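Local coordinates for T-cell surface protein tactile (Homo sapiens, PDB 6ARQ) that promotes adhesion of natural killer cells to target cells by binding PVR, and may support adhesive interactions of activated T cells late in the immune response, at residues F34-W39 against V51-Y56; L69-E74 against T83-N88. The protein carries 1 engineered substitution. All blocks are in the same frame, centred on the assembly; numbering follows the deposited sequence.

Contact 1: F34-W39 against V51-Y56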
ATOM      1  N   PHE A  34      -1.841  40.394  18.034  1.00 19.38           N
ATOM      2  CA  PHE A  34      -2.990  39.539  17.734  1.00 17.41           C
ATOM      3  C   PHE A  34      -3.256  39.592  16.235  1.00 20.09           C
ATOM      4  O   PHE A  34      -3.359  40.681  15.669  1.00 19.96           O
ATOM      5  CB  PHE A  34      -4.234  39.974  18.530  1.00 18.60           C
ATOM      6  CG  PHE A  34      -4.067  39.959  20.030  1.00 20.99           C
ATOM      7  CD1 PHE A  34      -4.089  38.762  20.738  1.00 24.00           C
ATOM      8  CD2 PHE A  34      -3.912  41.144  20.739  1.00 24.41           C
ATOM      9  CE1 PHE A  34      -3.930  38.749  22.126  1.00 25.58           C
ATOM     10  CE2 PHE A  34      -3.766  41.131  22.130  1.00 28.10           C
ATOM     11  CZ  PHE A  34      -3.761  39.932  22.811  1.00 25.80           C
ATOM     12  N   VAL A  35      -3.328  38.425  15.587  1.00 15.53           N
ATOM     13  CA  VAL A  35      -3.537  38.333  14.144  1.00 15.00           C
ATOM     14  C   VAL A  35      -5.041  38.432  13.827  1.00 17.75           C
ATOM     15  O   VAL A  35      -5.436  39.320  13.074  1.00 17.69           O
ATOM     16  CB  VAL A  35      -2.881  37.058  13.548  1.00 18.94           C
ATOM     17  CG1 VAL A  35      -3.212  36.892  12.069  1.00 18.78           C
ATOM     18  CG2 VAL A  35      -1.371  37.068  13.757  1.00 20.09           C
ATOM     19  N   GLN A  36      -5.864  37.530  14.391  1.00 13.49           N
ATOM     20  CA  GLN A  36      -7.314  37.470  14.174  1.00 12.67           C
ATOM     21  C   GLN A  36      -7.984  36.621  15.255  1.00 17.07           C
ATOM     22  O   GLN A  36      -7.321  35.798  15.888  1.00 16.82           O
ATOM     23  CB  GLN A  36      -7.615  36.875  12.782  1.00 14.02           C
ATOM     24  CG  GLN A  36      -8.939  37.314  12.177  1.00 21.84           C
ATOM     25  CD  GLN A  36      -9.251  36.551  10.920  1.00 33.80           C
ATOM     26  OE1 GLN A  36      -9.769  35.432  10.958  1.00 26.82           O
ATOM     27  NE2 GLN A  36      -8.963  37.150   9.778  1.00 27.97           N
ATOM     28  N   MET A  37      -9.296  36.809  15.456  1.00 14.13           N
ATOM     29  CA  MET A  37     -10.072  36.036  16.426  1.00 14.00           C
ATOM     30  C   MET A  37     -11.511  35.873  15.969  1.00 17.48           C
ATOM     31  O   MET A  37     -12.060  36.777  15.341  1.00 17.13           O
ATOM     32  CB  MET A  37     -10.012  36.623  17.842  1.00 16.72           C
ATOM     33  CG  MET A  37     -10.228  38.112  17.921  1.00 21.34           C
ATOM     34  SD  MET A  37      -9.575  38.735  19.481  1.00 26.90           S
ATOM     35  CE  MET A  37      -7.813  38.802  19.096  1.00 24.45           C
ATOM     36  N   GLN A  38     -12.116  34.709  16.270  1.00 13.83           N
ATOM     37  CA  GLN A  38     -13.487  34.412  15.855  1.00 13.26           C
ATOM     38  C   GLN A  38     -14.280  33.630  16.904  1.00 15.85           C
ATOM     39  O   GLN A  38     -13.699  32.965  17.756  1.00 15.11           O
ATOM     40  CB  GLN A  38     -13.498  33.647  14.513  1.00 14.96           C
ATOM     41  CG  GLN A  38     -12.809  32.281  14.544  1.00 25.23           C
ATOM     42  CD  GLN A  38     -12.646  31.693  13.169  1.00 41.29           C
ATOM     43  OE1 GLN A  38     -11.935  32.234  12.316  1.00 38.35           O
ATOM     44  NE2 GLN A  38     -13.262  30.547  12.941  1.00 30.37           N
ATOM     45  N   TRP A  39     -15.617  33.732  16.818  1.00 12.28           N
ATOM     46  CA  TRP A  39     -16.605  33.021  17.627  1.00 12.19           C
ATOM     47  C   TRP A  39     -17.491  32.219  16.688  1.00 16.78           C
ATOM     48  O   TRP A  39     -17.886  32.733  15.637  1.00 16.61           O
ATOM     49  CB  TRP A  39     -17.452  33.986  18.482  1.00 10.97           C
ATOM     50  CG  TRP A  39     -16.892  34.283  19.842  1.00 11.70           C
ATOM     51  CD1 TRP A  39     -16.471  35.493  20.307  1.00 14.58           C
ATOM     52  CD2 TRP A  39     -16.741  33.360  20.933  1.00 11.61           C
ATOM     53  NE1 TRP A  39     -16.015  35.374  21.599  1.00 14.07           N
ATOM     54  CE2 TRP A  39     -16.166  34.074  22.008  1.00 15.48           C
ATOM     55  CE3 TRP A  39     -17.015  31.991  21.099  1.00 13.08           C
ATOM     56  CZ2 TRP A  39     -15.879  33.471  23.237  1.00 15.02           C
ATOM     57  CZ3 TRP A  39     -16.729  31.395  22.318  1.00 14.70           C
ATOM     58  CH2 TRP A  39     -16.170  32.132  23.370  1.00 15.33           C
ATOM     59  N   VAL A  51     -16.114  37.638  13.572  1.00 14.84           N
ATOM     60  CA  VAL A  51     -14.661  37.654  13.351  1.00 14.38           C
ATOM     61  C   VAL A  51     -14.143  39.075  13.621  1.00 18.45           C
ATOM     62  O   VAL A  51     -14.774  40.045  13.197  1.00 18.88           O
ATOM     63  CB  VAL A  51     -14.248  37.161  11.927  1.00 18.78           C
ATOM     64  CG1 VAL A  51     -12.732  37.118  11.765  1.00 18.38           C
ATOM     65  CG2 VAL A  51     -14.837  35.795  11.609  1.00 18.81           C
ATOM     66  N   TYR A  52     -13.003  39.193  14.321  1.00 14.65           N
ATOM     67  CA  TYR A  52     -12.361  40.472  14.596  1.00 15.14           C
ATOM     68  C   TYR A  52     -10.897  40.436  14.173  1.00 19.68           C
ATOM     69  O   TYR A  52     -10.158  39.518  14.534  1.00 18.96           O
ATOM     70  CB  TYR A  52     -12.486  40.887  16.076  1.00 16.18           C
ATOM     71  CG  TYR A  52     -11.719  42.151  16.415  1.00 18.67           C
ATOM     72  CD1 TYR A  52     -12.248  43.408  16.138  1.00 21.57           C
ATOM     73  CD2 TYR A  52     -10.450  42.088  16.985  1.00 19.59           C
ATOM     74  CE1 TYR A  52     -11.537  44.572  16.427  1.00 23.89           C
ATOM     75  CE2 TYR A  52      -9.721  43.244  17.259  1.00 21.50           C
ATOM     76  CZ  TYR A  52     -10.273  44.485  16.992  1.00 30.35           C
ATOM     77  OH  TYR A  52      -9.560  45.624  17.277  1.00 32.92           O
ATOM     78  N   HIS A  53     -10.485  41.472  13.439  1.00 17.40           N
ATOM     79  CA  HIS A  53      -9.121  41.684  12.978  1.00 18.22           C
ATOM     80  C   HIS A  53      -8.683  43.091  13.407  1.00 24.37           C
ATOM     81  O   HIS A  53      -9.455  44.031  13.214  1.00 24.68           O
ATOM     82  CB  HIS A  53      -9.030  41.502  11.458  1.00 19.49           C
ATOM     83  CG  HIS A  53      -7.628  41.400  10.948  1.00 23.59           C
ATOM     84  ND1 HIS A  53      -6.819  42.516  10.828  1.00 26.48           N
ATOM     85  CD2 HIS A  53      -6.950  40.319  10.499  1.00 25.36           C
ATOM     86  CE1 HIS A  53      -5.672  42.077  10.337  1.00 26.47           C
ATOM     87  NE2 HIS A  53      -5.703  40.763  10.123  1.00 26.19           N
ATOM     88  N   PRO A  54      -7.469  43.277  13.985  1.00 22.10           N
ATOM     89  CA  PRO A  54      -7.062  44.623  14.438  1.00 23.41           C
ATOM     90  C   PRO A  54      -7.013  45.690  13.339  1.00 28.99           C
ATOM     91  O   PRO A  54      -7.208  46.867  13.645  1.00 29.80           O
ATOM     92  CB  PRO A  54      -5.667  44.388  15.021  1.00 25.62           C
ATOM     93  CG  PRO A  54      -5.672  42.957  15.418  1.00 28.70           C
ATOM     94  CD  PRO A  54      -6.441  42.277  14.328  1.00 23.38           C
ATOM     95  N   GLN A  55      -6.777  45.287  12.076  1.00 25.96           N
ATOM     96  CA  GLN A  55      -6.712  46.208  10.942  1.00 27.39           C
ATOM     97  C   GLN A  55      -8.056  46.309  10.203  1.00 31.53           C
ATOM     98  O   GLN A  55      -8.550  47.421  10.002  1.00 32.49           O
ATOM     99  CB  GLN A  55      -5.598  45.793   9.964  1.00 29.41           C
ATOM    100  CG  GLN A  55      -4.275  46.531  10.185  1.00 49.92           C
ATOM    101  CD  GLN A  55      -4.154  47.859   9.454  1.00 74.17           C
ATOM    102  OE1 GLN A  55      -5.129  48.444   8.961  1.00 70.50           O
ATOM    103  NE2 GLN A  55      -2.934  48.375   9.378  1.00 68.10           N
ATOM    104  N   TYR A  56      -8.645  45.162   9.806  1.00 27.04           N
ATOM    105  CA  TYR A  56      -9.894  45.112   9.039  1.00 27.01           C
ATOM    106  C   TYR A  56     -11.157  45.358   9.890  1.00 30.92           C
ATOM    107  O   TYR A  56     -12.206  45.683   9.328  1.00 31.43           O
ATOM    108  CB  TYR A  56     -10.025  43.775   8.284  1.00 27.38           C
ATOM    109  CG  TYR A  56      -8.814  43.396   7.456  1.00 29.63           C
ATOM    110  CD1 TYR A  56      -8.393  44.190   6.392  1.00 32.92           C
ATOM    111  CD2 TYR A  56      -8.114  42.221   7.708  1.00 29.78           C
ATOM    112  CE1 TYR A  56      -7.276  43.848   5.631  1.00 34.29           C
ATOM    113  CE2 TYR A  56      -6.996  41.867   6.955  1.00 31.56           C
ATOM    114  CZ  TYR A  56      -6.578  42.686   5.917  1.00 40.96           C
ATOM    115  OH  TYR A  56      -5.490  42.325   5.160  1.00 44.01           O
TER

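Contact 2: L69-E74 against T83-N88. With NAG (2-acetamido-2-deoxy-beta-D-glucopyranose), chain F.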
ATOM      1  N   LEU A  69     -23.428  41.899  20.665  1.00 27.36           N
ATOM      2  CA  LEU A  69     -23.199  40.461  20.512  1.00 25.16           C
ATOM      3  C   LEU A  69     -21.756  40.073  20.870  1.00 26.34           C
ATOM      4  O   LEU A  69     -21.558  39.048  21.520  1.00 25.26           O
ATOM      5  CB  LEU A  69     -23.539  40.013  19.074  1.00 25.23           C
ATOM      6  CG  LEU A  69     -23.563  38.506  18.771  1.00 28.99           C
ATOM      7  CD1 LEU A  69     -24.767  37.817  19.415  1.00 30.01           C
ATOM      8  CD2 LEU A  69     -23.595  38.267  17.282  1.00 30.88           C
ATOM      9  N   VAL A  70     -20.758  40.871  20.436  1.00 21.77           N
ATOM     10  CA  VAL A  70     -19.333  40.612  20.705  1.00 20.05           C
ATOM     11  C   VAL A  70     -18.610  41.886  21.175  1.00 23.17           C
ATOM     12  O   VAL A  70     -19.024  42.997  20.835  1.00 23.54           O
ATOM     13  CB  VAL A  70     -18.580  39.964  19.511  1.00 23.10           C
ATOM     14  CG1 VAL A  70     -18.926  38.486  19.368  1.00 22.25           C
ATOM     15  CG2 VAL A  70     -18.814  40.722  18.202  1.00 23.57           C
ATOM     16  N   THR A  71     -17.533  41.708  21.969  1.00 18.58           N
ATOM     17  CA  THR A  71     -16.694  42.782  22.518  1.00 18.76           C
ATOM     18  C   THR A  71     -15.229  42.319  22.577  1.00 21.28           C
ATOM     19  O   THR A  71     -14.953  41.161  22.900  1.00 19.95           O
ATOM     20  CB  THR A  71     -17.197  43.220  23.922  1.00 26.23           C
ATOM     21  OG1 THR A  71     -18.607  43.440  23.894  1.00 27.17           O
ATOM     22  CG2 THR A  71     -16.506  44.485  24.441  1.00 24.86           C
ATOM     23  N   PHE A  72     -14.302  43.237  22.273  1.00 18.11           N
ATOM     24  CA  PHE A  72     -12.860  43.022  22.334  1.00 17.72           C
ATOM     25  C   PHE A  72     -12.253  44.108  23.221  1.00 23.53           C
ATOM     26  O   PHE A  72     -12.250  45.278  22.838  1.00 23.88           O
ATOM     27  CB  PHE A  72     -12.244  43.015  20.920  1.00 19.02           C
ATOM     28  CG  PHE A  72     -10.734  43.051  20.881  1.00 20.91           C
ATOM     29  CD1 PHE A  72      -9.989  41.896  21.079  1.00 23.38           C
ATOM     30  CD2 PHE A  72     -10.058  44.240  20.631  1.00 24.40           C
ATOM     31  CE1 PHE A  72      -8.593  41.929  21.030  1.00 24.93           C
ATOM     32  CE2 PHE A  72      -8.660  44.274  20.595  1.00 27.87           C
ATOM     33  CZ  PHE A  72      -7.937  43.118  20.796  1.00 25.37           C
ATOM     34  N   THR A  73     -11.774  43.732  24.416  1.00 21.28           N
ATOM     35  CA  THR A  73     -11.177  44.676  25.361  1.00 23.25           C
ATOM     36  C   THR A  73      -9.653  44.536  25.293  1.00 28.12           C
ATOM     37  O   THR A  73      -9.122  43.485  25.643  1.00 27.40           O
ATOM     38  CB  THR A  73     -11.746  44.457  26.782  1.00 32.62           C
ATOM     39  OG1 THR A  73     -13.174  44.412  26.727  1.00 32.03           O
ATOM     40  CG2 THR A  73     -11.305  45.536  27.769  1.00 33.31           C
ATOM     41  N   GLU A  74      -8.962  45.593  24.825  1.00 26.04           N
ATOM     42  CA  GLU A  74      -7.501  45.617  24.699  1.00 59.39           C
ATOM     43  C   GLU A  74      -6.858  46.190  25.958  1.00 89.72           C
ATOM     44  O   GLU A  74      -6.938  45.584  27.025  1.00 51.50           O
ATOM     45  CB  GLU A  74      -7.077  46.431  23.469  1.00 61.19           C
ATOM     46  N   THR A  83     -14.836  38.450  24.042  1.00 18.28           N
ATOM     47  CA  THR A  83     -16.108  38.100  24.675  1.00 18.33           C
ATOM     48  C   THR A  83     -17.279  37.979  23.693  1.00 22.35           C
ATOM     49  O   THR A  83     -17.402  38.779  22.766  1.00 22.28           O
ATOM     50  CB  THR A  83     -16.451  39.157  25.747  1.00 26.91           C
ATOM     51  OG1 THR A  83     -15.267  39.528  26.457  1.00 26.94           O
ATOM     52  CG2 THR A  83     -17.502  38.679  26.736  1.00 25.24           C
ATOM     53  N   LEU A  84     -18.159  36.989  23.950  1.00 18.96           N
ATOM     54  CA  LEU A  84     -19.412  36.719  23.241  1.00 18.89           C
ATOM     55  C   LEU A  84     -20.553  36.861  24.258  1.00 23.98           C
ATOM     56  O   LEU A  84     -20.583  36.135  25.256  1.00 23.60           O
ATOM     57  CB  LEU A  84     -19.389  35.321  22.584  1.00 18.35           C
ATOM     58  CG  LEU A  84     -20.684  34.807  21.940  1.00 23.36           C
ATOM     59  CD1 LEU A  84     -20.928  35.445  20.578  1.00 23.65           C
ATOM     60  CD2 LEU A  84     -20.649  33.303  21.795  1.00 25.53           C
ATOM     61  N   HIS A  85     -21.459  37.823  24.025  1.00 21.73           N
ATOM     62  CA  HIS A  85     -22.562  38.122  24.937  1.00 22.99           C
ATOM     63  C   HIS A  85     -23.852  37.414  24.548  1.00 28.99           C
ATOM     64  O   HIS A  85     -24.284  37.481  23.396  1.00 28.63           O
ATOM     65  CB  HIS A  85     -22.801  39.634  25.021  1.00 24.58           C
ATOM     66  CG  HIS A  85     -21.597  40.398  25.469  1.00 27.72           C
ATOM     67  ND1 HIS A  85     -21.240  40.460  26.802  1.00 29.99           N
ATOM     68  CD2 HIS A  85     -20.691  41.087  24.741  1.00 28.98           C
ATOM     69  CE1 HIS A  85     -20.140  41.192  26.844  1.00 29.36           C
ATOM     70  NE2 HIS A  85     -19.771  41.590  25.628  1.00 29.13           N
ATOM     71  N   LEU A  86     -24.463  36.736  25.536  1.00 27.42           N
ATOM     72  CA  LEU A  86     -25.729  36.009  25.410  1.00 28.62           C
ATOM     73  C   LEU A  86     -26.649  36.458  26.537  1.00 35.53           C
ATOM     74  O   LEU A  86     -26.280  36.336  27.707  1.00 35.64           O
ATOM     75  CB  LEU A  86     -25.500  34.483  25.438  1.00 28.17           C
ATOM     76  CG  LEU A  86     -24.608  33.893  24.335  1.00 31.75           C
ATOM     77  CD1 LEU A  86     -23.997  32.584  24.771  1.00 31.46           C
ATOM     78  CD2 LEU A  86     -25.366  33.727  23.025  1.00 34.99           C
ATOM     79  N   ARG A  87     -27.815  37.034  26.188  1.00 34.37           N
ATOM     80  CA  ARG A  87     -28.779  37.573  27.158  1.00 36.50           C
ATOM     81  C   ARG A  87     -30.166  36.953  26.992  1.00 42.99           C
ATOM     82  O   ARG A  87     -30.579  36.684  25.864  1.00 42.49           O
ATOM     83  CB  ARG A  87     -28.878  39.103  27.020  1.00 37.89           C
ATOM     84  CG  ARG A  87     -27.571  39.836  27.294  1.00 47.61           C
ATOM     85  CD  ARG A  87     -27.688  41.326  27.058  1.00 57.35           C
ATOM     86  NE  ARG A  87     -26.374  41.941  26.864  1.00 61.62           N
ATOM     87  CZ  ARG A  87     -25.785  42.090  25.681  1.00 72.32           C
ATOM     88  NH1 ARG A  87     -26.391  41.677  24.574  1.00 59.01           N
ATOM     89  NH2 ARG A  87     -24.589  42.654  25.597  1.00 57.77           N
ATOM     90  N   ASN A  88     -30.895  36.765  28.123  1.00 42.25           N
ATOM     91  CA  ASN A  88     -32.250  36.187  28.214  1.00 44.38           C
ATOM     92  C   ASN A  88     -32.343  34.912  27.347  1.00 48.49           C
ATOM     93  O   ASN A  88     -33.165  34.814  26.429  1.00 49.10           O
ATOM     94  CB  ASN A  88     -33.321  37.223  27.829  1.00 47.56           C
ATOM     95  CG  ASN A  88     -34.460  37.322  28.813  1.00 75.97           C
ATOM     96  OD1 ASN A  88     -35.219  36.370  29.034  1.00 71.19           O
ATOM     97  ND2 ASN A  88     -34.622  38.493  29.410  1.00 70.35           N
TER
HETATM   98  C1  NAG F 201     -21.143  40.261  31.758  1.00 65.45           C
HETATM   99  C2  NAG F 201     -21.434  41.580  31.039  1.00 66.65           C
HETATM  100  C3  NAG F 201     -22.264  42.446  31.990  1.00 68.46           C
HETATM  101  C4  NAG F 201     -23.510  41.707  32.480  1.00 69.09           C
HETATM  102  C5  NAG F 201     -23.120  40.382  33.138  1.00 68.47           C
HETATM  103  C6  NAG F 201     -24.306  39.524  33.513  1.00 69.19           C
HETATM  104  C7  NAG F 201     -19.998  43.103  29.711  1.00 67.89           C
HETATM  105  C8  NAG F 201     -18.600  43.609  29.514  1.00 67.77           C
HETATM  106  N2  NAG F 201     -20.169  42.228  30.720  1.00 67.35           N
HETATM  107  O3  NAG F 201     -22.646  43.651  31.335  1.00 68.85           O
HETATM  108  O4  NAG F 201     -24.209  42.518  33.418  1.00 71.31           O
HETATM  109  O5  NAG F 201     -22.329  39.605  32.222  1.00 66.30           O
HETATM  110  O6  NAG F 201     -23.895  38.267  34.034  1.00 68.68           O
HETATM  111  O7  NAG F 201     -20.929  43.470  28.996  1.00 68.41           O
HETATM  112  O   HOH W   1     -14.582  42.139  26.200  1.00 15.89           O

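Contact 1: F34-W39 against V51-Y56
Met-37 and Tyr-52 tie the two strands together through a reciprocal pair of backbone hydrogen bonds. Met-37 N donates to Tyr-52 O at 3.0 Å, and Tyr-52 N returns a bond of 2.8 Å to Met-37 O that is close to straight (171° at the hydrogen). Gln-38 and Val-51 form the adjoining non-hydrogen-bonded antiparallel pair.

Side-chain packing differs between the two faces. Met-37 runs alongside Tyr-52 in the same direction, its CG 4.0 Å from Tyr-52 CB and near the edge of the phenol ring; on this face both side chains also meet Trp-82. On the other face Gln-38 CB rests 3.9 Å from Val-51 CG2. Gln-36, extended with CG anti to the backbone N (chi1 -154°), slants across Val-51 and brings OE1 to 3.5 Å from Val-51 CG1.

The His-53 ring is sandwiched: Val-35 O lies above one face near the rim, without hydrogen bonding, and Tyr-56 CD2 of the histidine's own segment over the centre of the other. Gln-55 N bonds to His-53 ND1 at 3.0 Å, close to the ring plane, and so helps to fix the ring's rotation. The Gln-36 amide meets the imidazole edge with its plane turned 67° from the ring.

Val-35 and Gln-36 both face Val-102, a classic beta bulge. The chain of another protein packs on the face bearing Gln-36, Gln-38 and Val-51, with weak hydrogen bonds to both glutamines and His-53. This is the C-C' hairpin of a V-type immunoglobulin domain, consistent with the use of this sheet for recognition in related V-type domains.

Contact 2: L69-E74 against T83-N88
Val-70 overlaps Leu-84 obliquely, its CG1 3.8 Å from Leu-84 CD1, on the inward face of the D-E hairpin of this V-type immunoglobulin domain. Strand 79-86 is the middle strand of the three-stranded back sheet, between strands 22-29 and 70-73. From the facing sheet Trp-39 packs on Val-70 and Ile-49 on Leu-84, which places the pair in the core of the sandwich. Leu-69, just before strand 70-73, makes a looser contact with Leu-84.

The backbones are joined at two places. Thr-71 and Thr-83 form a hydrogen-bonded antiparallel pair, with Thr-71 N to Thr-83 O at 3.0 Å and Thr-83 N to Thr-71 O at 2.9 Å. Farther along, His-85 N bonds to Leu-69 O at 2.8 Å.

The outer face is polar. Thr-71 turns OG1 anti to its carbonyl carbon (chi1 -48°), which carries the hydroxyl to the edge of the His-85 imidazole, where it hydrogen-bonds NE2 at 2.8 Å. The other ring nitrogen, ND1, makes a weak hydrogen bond with Asn-23 OD1, so both ring nitrogens have a partner, which probably limits rotation of the imidazole. A water joins Thr-73 OG1 to Thr-83 OG1, each at 2.7 Å, and so bridges the two strands beside the Thr-71/Thr-83 pair. The N-acetylglucosamine attached to the protein reaches over this face, its acetamide O7 lying 3.2 Å from His-85 CE1, oblique to the ring.

Both contacts are antiparallel hairpin pairings of one V-type immunoglobulin domain, but they belong to opposite sheets of the sandwich: contact 1 to the front sheet, contact 2 to the back. Their inward faces meet in the shared core, where Trp-39 packs on Leu-84 (CE2 to CB 3.5 Å) and Met-37 SD lies 3.6 Å from Phe-72 CD1, while the rings of Tyr-52 and Phe-72 stack. Both are largely buried, though contact 1 has an exposed rim at Pro-54. Outward, the chemistry diverges. Contact 1 presents glutamines, valines, a histidine and a tyrosine to another protein, whereas the polar face of contact 2 lies beside the glycan and meets no other protein chain of the assembly.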